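Local coordinates for cell wall surface anchor family protein (Streptococcus agalactiae serogroup V, PDB 3TW0), which serves as the adhesive tip pilin of the group B streptococcal pilus, probably binding host surfaces through a von Willebrand factor type A domain that holds magnesium, at residues N351-N354 with C360-D363; E154-Q159 with R164-F169; N185-T190 with F285-K290. The protein carries 2 engineered substitutions. One frame throughout, in Å; residues are numbered along the deposited sequence.

Contact 1. Residues N351-N354 with C360-D363; sequences NYCN and CIYD. Engineered in segment 351-354: Cys353 (natural residue Thr). Engineered in segment 360-363: Cys360 (natural residue Lys).
Cys360 and Cys353 are joined by a disulfide that ties helix 358-366 to the edge strand 352-354 of the parallel sheet in the von Willebrand A fold. Both cysteines are engineered, in place of Lys and Thr, so the bridge is not native to the protein. Cys360 lies near the start of the helix, and its backbone N makes a weak hydrogen bond with Asp357 OD1. With SG anti to the backbone N (chi1 -178°), the Cys360 side chain extends toward the strand, and Cys360 SG meets Cys353 SG at 2.0 Å. The chi3 of -72° gives the bridge a left-handed twist, with Cys353 CB and Cys360 CB 3.5 Å from each other. The CA atoms of Cys353 and Cys360 are 5.7 Å apart, a span that one disulfide fills. On the strand side, backbone hydrogen bonds of Cys353 with Thr322 and Gly324 hold the partner in place.

One residue on, Ile361 adds an apolar flank. A branched aliphatic chain suits this place, because its long branch can lie against Cys353 CB and run on toward Asn354, while the side chain also packs on Val323 of the neighbouring strand 319-324. CG1 of Ile361 rests 3.7 Å from Cys353 CB. Beyond it the end of that branch reaches the main chain of the next strand residue, with Ile361 CD1 lying 3.9 Å from Asn354 O.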
# COMPACT_ATOMS: atom_id res chain seq x y z
N ASN A 351 -14.42 12.87 8.23
CA ASN A 351 -14.68 11.46 7.94
C ASN A 351 -13.44 10.61 8.16
O ASN A 351 -13.47 9.40 7.94
CB ASN A 351 -15.27 11.27 6.55
CG ASN A 351 -16.68 11.85 6.44
OD1 ASN A 351 -17.53 11.65 7.31
ND2 ASN A 351 -16.93 12.55 5.35
N TYR A 352 -12.35 11.25 8.57
CA TYR A 352 -11.30 10.56 9.29
C TYR A 352 -11.59 10.59 10.81
O TYR A 352 -11.74 11.66 11.38
CB TYR A 352 -9.90 11.16 9.03
CG TYR A 352 -8.93 10.57 10.04
CD1 TYR A 352 -8.63 9.21 10.00
CD2 TYR A 352 -8.39 11.33 11.10
CE1 TYR A 352 -7.79 8.61 10.94
CE2 TYR A 352 -7.51 10.72 12.06
CZ TYR A 352 -7.24 9.35 11.96
OH TYR A 352 -6.42 8.68 12.85
N CYS A 353 -11.65 9.43 11.46
CA CYS A 353 -11.83 9.36 12.91
C CYS A 353 -10.78 8.42 13.45
O CYS A 353 -10.52 7.36 12.86
CB CYS A 353 -13.23 8.83 13.27
SG CYS A 353 -14.64 9.69 12.52
N ASN A 354 -10.16 8.78 14.58
CA ASN A 354 -9.45 7.77 15.36
C ASN A 354 -10.50 6.78 15.83
O ASN A 354 -11.67 7.15 16.05
CB ASN A 354 -8.70 8.35 16.55
CG ASN A 354 -7.61 7.41 17.06
OD1 ASN A 354 -7.88 6.37 17.72
ND2 ASN A 354 -6.35 7.74 16.72
N CYS A 360 -16.88 10.68 16.85
CA CYS A 360 -16.64 10.96 15.44
C CYS A 360 -17.27 9.84 14.57
O CYS A 360 -17.97 10.12 13.60
CB CYS A 360 -15.13 11.07 15.19
SG CYS A 360 -14.57 11.47 13.49
N ILE A 361 -17.06 8.58 14.96
CA ILE A 361 -17.56 7.44 14.19
C ILE A 361 -19.08 7.32 14.23
O ILE A 361 -19.72 7.11 13.18
CB ILE A 361 -16.91 6.10 14.66
CG1 ILE A 361 -15.39 6.15 14.52
CG2 ILE A 361 -17.54 4.88 13.93
CD1 ILE A 361 -14.70 4.88 15.09
N TYR A 362 -19.67 7.42 15.43
CA TYR A 362 -21.13 7.49 15.59
C TYR A 362 -21.72 8.59 14.72
O TYR A 362 -22.67 8.36 13.97
CB TYR A 362 -21.52 7.79 17.05
CG TYR A 362 -23.00 7.58 17.28
CD1 TYR A 362 -23.48 6.33 17.64
CD2 TYR A 362 -23.92 8.62 17.06
CE1 TYR A 362 -24.82 6.10 17.81
CE2 TYR A 362 -25.28 8.40 17.23
CZ TYR A 362 -25.72 7.15 17.60
OH TYR A 362 -27.05 6.89 17.74
N ASP A 363 -21.15 9.80 14.82
CA ASP A 363 -21.72 10.94 14.10
C ASP A 363 -21.77 10.74 12.59
O ASP A 363 -22.81 11.03 11.98
CB ASP A 363 -21.00 12.24 14.45
CG ASP A 363 -21.44 12.80 15.82
OD1 ASP A 363 -22.47 12.36 16.38
OD2 ASP A 363 -20.73 13.69 16.33

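Contact 2. Residues E154-Q159 with R164-F169; sequences EILETQ and RKKLIF
Leu156 reaches from helix 145-159 onto strand 165-172 and spreads its two methyls over side chains two positions apart on the strand. Leu156 CD1 lies 3.6 Å from Ile168 CG1 and 4.0 Å from Ile168 CD1, the two side chains meeting at a slant. Leu156 CD2 takes the other direction and sits 3.7 Å from Lys166 CB and 3.9 Å from Lys166 CG, as Leu156 and Lys166 run past each other in opposite senses. A forked leucine suits the place, since one side chain can serve both neighbours.

Lys166 joins the apolar layer with the base of its chain and then leaves it. Its chain bends at chi3 (-85°) and again at chi4, which turns the ammonium back to the start of the strand. There Lys166 NZ donates to Arg164 O at 2.8 Å, tilted 21° from the carbonyl plane, and makes a weak second bond to Ser161 O.

Further out, the frame is the alpha/beta layering of the von Willebrand A domain. The helix runs nearly antiparallel to the strand, at 163° between their short axes, which pass 9.9 Å apart. Leu156 also packs on Val14 of strand 11-18. Backbone bonds join Lys166 to Asp319 and Leu167 to Asp12 and Val14, tying the strand to neighbours in the sheet. Arg164 NE forms a salt bridge with Asp12 OD2 at the same end.

Helix and strand thus meet here mainly through hydrocarbon, while the ammonium turns out of the layer to carbonyl oxygens, consistent with a charged residue being tolerated beside an apolar interface.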
# COMPACT_ATOMS: atom_id res chain seq x y z
N GLU A 154 -13.67 -0.86 -7.74
CA GLU A 154 -14.08 -1.78 -8.79
C GLU A 154 -15.35 -2.55 -8.41
O GLU A 154 -16.30 -2.62 -9.22
CB GLU A 154 -12.94 -2.73 -9.13
CG GLU A 154 -13.32 -3.85 -10.08
CD GLU A 154 -12.17 -4.79 -10.34
OE1 GLU A 154 -11.26 -4.89 -9.47
OE2 GLU A 154 -12.17 -5.44 -11.42
N ILE A 155 -15.38 -3.08 -7.18
CA ILE A 155 -16.55 -3.73 -6.59
C ILE A 155 -17.81 -2.85 -6.68
O ILE A 155 -18.85 -3.29 -7.17
CB ILE A 155 -16.26 -4.14 -5.12
CG1 ILE A 155 -15.38 -5.40 -5.06
CG2 ILE A 155 -17.55 -4.42 -4.33
CD1 ILE A 155 -14.88 -5.65 -3.68
N LEU A 156 -17.72 -1.61 -6.19
CA LEU A 156 -18.87 -0.69 -6.23
C LEU A 156 -19.32 -0.35 -7.66
O LEU A 156 -20.51 -0.41 -7.97
CB LEU A 156 -18.53 0.57 -5.44
CG LEU A 156 -18.54 0.35 -3.92
CD1 LEU A 156 -17.82 1.46 -3.20
CD2 LEU A 156 -19.98 0.19 -3.40
N GLU A 157 -18.38 -0.03 -8.54
CA GLU A 157 -18.69 0.33 -9.91
C GLU A 157 -19.21 -0.85 -10.72
O GLU A 157 -20.00 -0.67 -11.63
CB GLU A 157 -17.47 0.93 -10.60
CG GLU A 157 -16.95 2.14 -9.89
CD GLU A 157 -16.25 3.10 -10.83
OE1 GLU A 157 -15.18 2.73 -11.38
OE2 GLU A 157 -16.80 4.22 -11.02
N THR A 158 -18.75 -2.04 -10.38
CA THR A 158 -19.14 -3.29 -11.05
C THR A 158 -20.48 -3.81 -10.54
O THR A 158 -21.26 -4.32 -11.31
CB THR A 158 -18.11 -4.42 -10.78
OG1 THR A 158 -16.79 -3.90 -10.94
CG2 THR A 158 -18.29 -5.54 -11.76
N GLN A 159 -20.72 -3.68 -9.23
CA GLN A 159 -21.79 -4.44 -8.58
C GLN A 159 -22.89 -3.59 -7.93
O GLN A 159 -23.93 -4.13 -7.56
CB GLN A 159 -21.21 -5.37 -7.51
CG GLN A 159 -20.17 -6.38 -7.97
CD GLN A 159 -19.58 -7.13 -6.78
OE1 GLN A 159 -20.21 -7.26 -5.71
NE2 GLN A 159 -18.36 -7.61 -6.94
N ARG A 164 -28.08 3.50 -5.80
CA ARG A 164 -27.84 2.99 -4.44
C ARG A 164 -26.84 3.88 -3.72
O ARG A 164 -26.02 4.53 -4.36
CB ARG A 164 -27.37 1.53 -4.47
CG ARG A 164 -28.28 0.63 -5.32
CD ARG A 164 -27.75 -0.79 -5.43
NE ARG A 164 -27.62 -1.43 -4.12
CZ ARG A 164 -28.57 -2.15 -3.56
NH1 ARG A 164 -29.74 -2.32 -4.17
NH2 ARG A 164 -28.38 -2.68 -2.38
N LYS A 165 -26.94 3.95 -2.39
CA LYS A 165 -25.92 4.62 -1.60
C LYS A 165 -24.70 3.71 -1.46
O LYS A 165 -24.84 2.52 -1.31
CB LYS A 165 -26.45 4.99 -0.21
CG LYS A 165 -27.31 6.27 -0.19
CD LYS A 165 -26.64 7.45 -0.95
CE LYS A 165 -25.45 8.11 -0.22
NZ LYS A 165 -24.75 9.13 -1.10
N LYS A 166 -23.51 4.29 -1.50
CA LYS A 166 -22.26 3.49 -1.52
C LYS A 166 -21.28 4.04 -0.48
O LYS A 166 -21.12 5.24 -0.35
CB LYS A 166 -21.68 3.42 -2.96
CG LYS A 166 -22.73 2.94 -4.02
CD LYS A 166 -22.30 3.00 -5.50
CE LYS A 166 -22.52 4.38 -6.20
NZ LYS A 166 -23.63 5.19 -5.59
N LEU A 167 -20.67 3.15 0.30
CA LEU A 167 -19.68 3.59 1.28
C LEU A 167 -18.41 2.73 1.23
O LEU A 167 -18.48 1.51 1.13
CB LEU A 167 -20.28 3.56 2.68
CG LEU A 167 -19.29 3.65 3.85
CD1 LEU A 167 -18.63 5.05 3.91
CD2 LEU A 167 -20.02 3.32 5.17
N ILE A 168 -17.26 3.40 1.26
CA ILE A 168 -16.01 2.68 1.58
C ILE A 168 -15.63 3.03 3.02
O ILE A 168 -15.58 4.22 3.39
CB ILE A 168 -14.86 2.98 0.58
CG1 ILE A 168 -15.25 2.45 -0.82
CG2 ILE A 168 -13.56 2.31 1.09
CD1 ILE A 168 -14.38 3.01 -1.94
N PHE A 169 -15.46 1.98 3.84
CA PHE A 169 -15.06 2.13 5.23
C PHE A 169 -13.68 1.48 5.42
O PHE A 169 -13.52 0.25 5.32
CB PHE A 169 -16.12 1.45 6.10
CG PHE A 169 -15.98 1.72 7.57
CD1 PHE A 169 -16.73 2.72 8.17
CD2 PHE A 169 -15.15 0.92 8.38
CE1 PHE A 169 -16.62 2.96 9.54
CE2 PHE A 169 -15.05 1.14 9.77
CZ PHE A 169 -15.78 2.17 10.34

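Contact 3. Residues N185-T190 with F285-K290; sequences NPYIST and FDPKTK
Pro186 and Pro287 set their rings across each other at about a right angle, the CB and CG atoms of Pro186 lying against CG and CD of Pro287. Pro186 CB comes to 3.6 Å from Pro287 CD, and the two CG atoms of Pro186 and Pro287 are 3.8 Å apart. Rigid, compact proline rings suit a small apolar touch between two loops at the surface. Tyr187 reaches the same ring from beside Pro186: its chain crosses Pro287 at a slant, and Tyr187 OH lies 3.5 Å from Pro287 CG. With CG anti to its own carbonyl carbon (chi1 -65°), the tyrosine folds back and Pro186 CG stands 3.7 Å above the plane of the Tyr187 ring, over its centre. Pro186 therefore touches both the Tyr187 ring and Pro287, and the three side chains form one cluster.

Each loop is shaped by an acidic or amide side chain. Residues 185 to 188 form a type I beta turn, with Pro186 in its second position, where the fixed proline phi fits well. Asn185 OD1 closes an Asx turn by accepting from Tyr187 N at 2.8 Å, which orients the residue that carries the phenol. Asp286 plays the matching part across the contact. Asp286 OD2 accepts from Lys288 N at 2.7 Å, met nearly along its C-O axis. Asp286 OD2 also accepts from Thr289 N, at 3.1 Å and from above the carboxylate plane; the two bonds make an Asx turn and an Asx motif that curl the chain round Pro287. Both segments belong to the long excursion between strands 165-172 and 319-324, away from the metal site. Behind the turn, Pro186 also leans on Tyr192 of helix 192-201. Within segment 285-290, Lys290 N bonds to Asp286 O, and Lys290 NZ to Pro287 O.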
# COMPACT_ATOMS: atom_id res chain seq x y z
N ASN A 185 7.21 10.71 -18.66
CA ASN A 185 7.82 10.37 -19.93
C ASN A 185 9.24 10.95 -19.99
O ASN A 185 9.42 12.16 -20.08
CB ASN A 185 6.94 10.85 -21.09
CG ASN A 185 7.51 10.44 -22.45
OD1 ASN A 185 8.69 10.09 -22.57
ND2 ASN A 185 6.67 10.50 -23.48
N PRO A 186 10.26 10.07 -19.89
CA PRO A 186 11.61 10.56 -19.77
C PRO A 186 12.18 10.99 -21.11
O PRO A 186 13.29 11.51 -21.17
CB PRO A 186 12.37 9.33 -19.25
CG PRO A 186 11.67 8.20 -19.78
CD PRO A 186 10.20 8.59 -19.85
N TYR A 187 11.42 10.79 -22.19
CA TYR A 187 11.98 10.87 -23.52
C TYR A 187 11.52 12.10 -24.27
O TYR A 187 11.81 12.24 -25.44
CB TYR A 187 11.66 9.60 -24.30
CG TYR A 187 12.33 8.37 -23.67
CD1 TYR A 187 13.62 8.47 -23.14
CD2 TYR A 187 11.68 7.14 -23.62
CE1 TYR A 187 14.26 7.36 -22.57
CE2 TYR A 187 12.30 6.02 -23.06
CZ TYR A 187 13.59 6.15 -22.53
OH TYR A 187 14.22 5.07 -21.97
N ILE A 188 10.80 12.98 -23.59
CA ILE A 188 10.39 14.23 -24.21
C ILE A 188 11.07 15.38 -23.49
O ILE A 188 11.55 15.21 -22.35
CB ILE A 188 8.83 14.41 -24.25
CG1 ILE A 188 8.20 14.30 -22.86
CG2 ILE A 188 8.20 13.43 -25.22
CD1 ILE A 188 6.71 14.60 -22.86
N SER A 189 11.12 16.56 -24.11
CA SER A 189 11.70 17.71 -23.40
C SER A 189 10.78 18.39 -22.36
O SER A 189 11.28 19.10 -21.50
CB SER A 189 12.23 18.76 -24.37
OG SER A 189 11.14 19.35 -25.06
N THR A 190 9.47 18.18 -22.42
CA THR A 190 8.57 18.73 -21.39
C THR A 190 9.08 18.36 -20.00
O THR A 190 9.33 17.17 -19.73
CB THR A 190 7.15 18.22 -21.56
OG1 THR A 190 6.66 18.57 -22.86
CG2 THR A 190 6.22 18.79 -20.49
N PHE A 285 13.29 9.52 -12.60
CA PHE A 285 14.70 9.65 -12.93
C PHE A 285 14.91 9.09 -14.35
O PHE A 285 14.17 8.18 -14.78
CB PHE A 285 15.56 8.89 -11.90
CG PHE A 285 15.21 7.42 -11.76
CD1 PHE A 285 15.70 6.48 -12.65
CD2 PHE A 285 14.37 6.99 -10.73
CE1 PHE A 285 15.34 5.13 -12.54
CE2 PHE A 285 14.04 5.63 -10.59
CZ PHE A 285 14.54 4.70 -11.50
N ASP A 286 15.88 9.63 -15.08
CA ASP A 286 16.21 9.19 -16.43
C ASP A 286 16.61 7.74 -16.37
O ASP A 286 17.51 7.38 -15.62
CB ASP A 286 17.38 10.01 -17.00
CG ASP A 286 17.66 9.70 -18.47
OD1 ASP A 286 17.63 10.65 -19.27
OD2 ASP A 286 17.92 8.53 -18.84
N PRO A 287 15.93 6.89 -17.15
CA PRO A 287 16.22 5.46 -16.97
C PRO A 287 17.60 5.07 -17.52
O PRO A 287 18.15 4.05 -17.09
CB PRO A 287 15.08 4.77 -17.74
CG PRO A 287 14.40 5.83 -18.55
CD PRO A 287 15.00 7.16 -18.25
N LYS A 288 18.17 5.88 -18.41
CA LYS A 288 19.52 5.60 -18.93
C LYS A 288 20.62 6.15 -18.04
O LYS A 288 21.49 5.39 -17.59
CB LYS A 288 19.68 6.08 -20.38
CG LYS A 288 19.15 5.04 -21.39
CD LYS A 288 19.99 3.72 -21.29
CE LYS A 288 19.38 2.58 -22.13
NZ LYS A 288 18.26 1.92 -21.43
N THR A 289 20.56 7.46 -17.75
CA THR A 289 21.62 8.11 -16.98
C THR A 289 21.38 8.07 -15.46
O THR A 289 22.29 8.37 -14.68
CB THR A 289 21.71 9.59 -17.34
OG1 THR A 289 20.58 10.26 -16.79
CG2 THR A 289 21.76 9.80 -18.86
N LYS A 290 20.15 7.76 -15.06
CA LYS A 290 19.73 7.76 -13.64
C LYS A 290 19.68 9.13 -12.93
O LYS A 290 19.50 9.18 -11.72
CB LYS A 290 20.56 6.75 -12.82
CG LYS A 290 20.54 5.31 -13.33
CD LYS A 290 19.14 4.65 -13.15
CE LYS A 290 19.17 3.11 -13.24
NZ LYS A 290 19.51 2.67 -14.61

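Overall arrangement
Contacts 1 and 2 both belong to the parallel sheet of the von Willebrand A fold, with centres about 20 Å apart and no touch between them. Each sets a helix against a strand, but contact 2 is buried and relies on aliphatic packing, whereas contact 1 lies at the surface on an edge strand and is covalent, through an engineered bridge. Contact 3 is also superficial and stands far off, its centre about 44 Å from that of contact 1 and on the opposite side of the chain's centre. It joins two loops instead of regular elements, and Asx turns and an Asx motif shape its partners, where sheet hydrogen bonds hold the strands of the others.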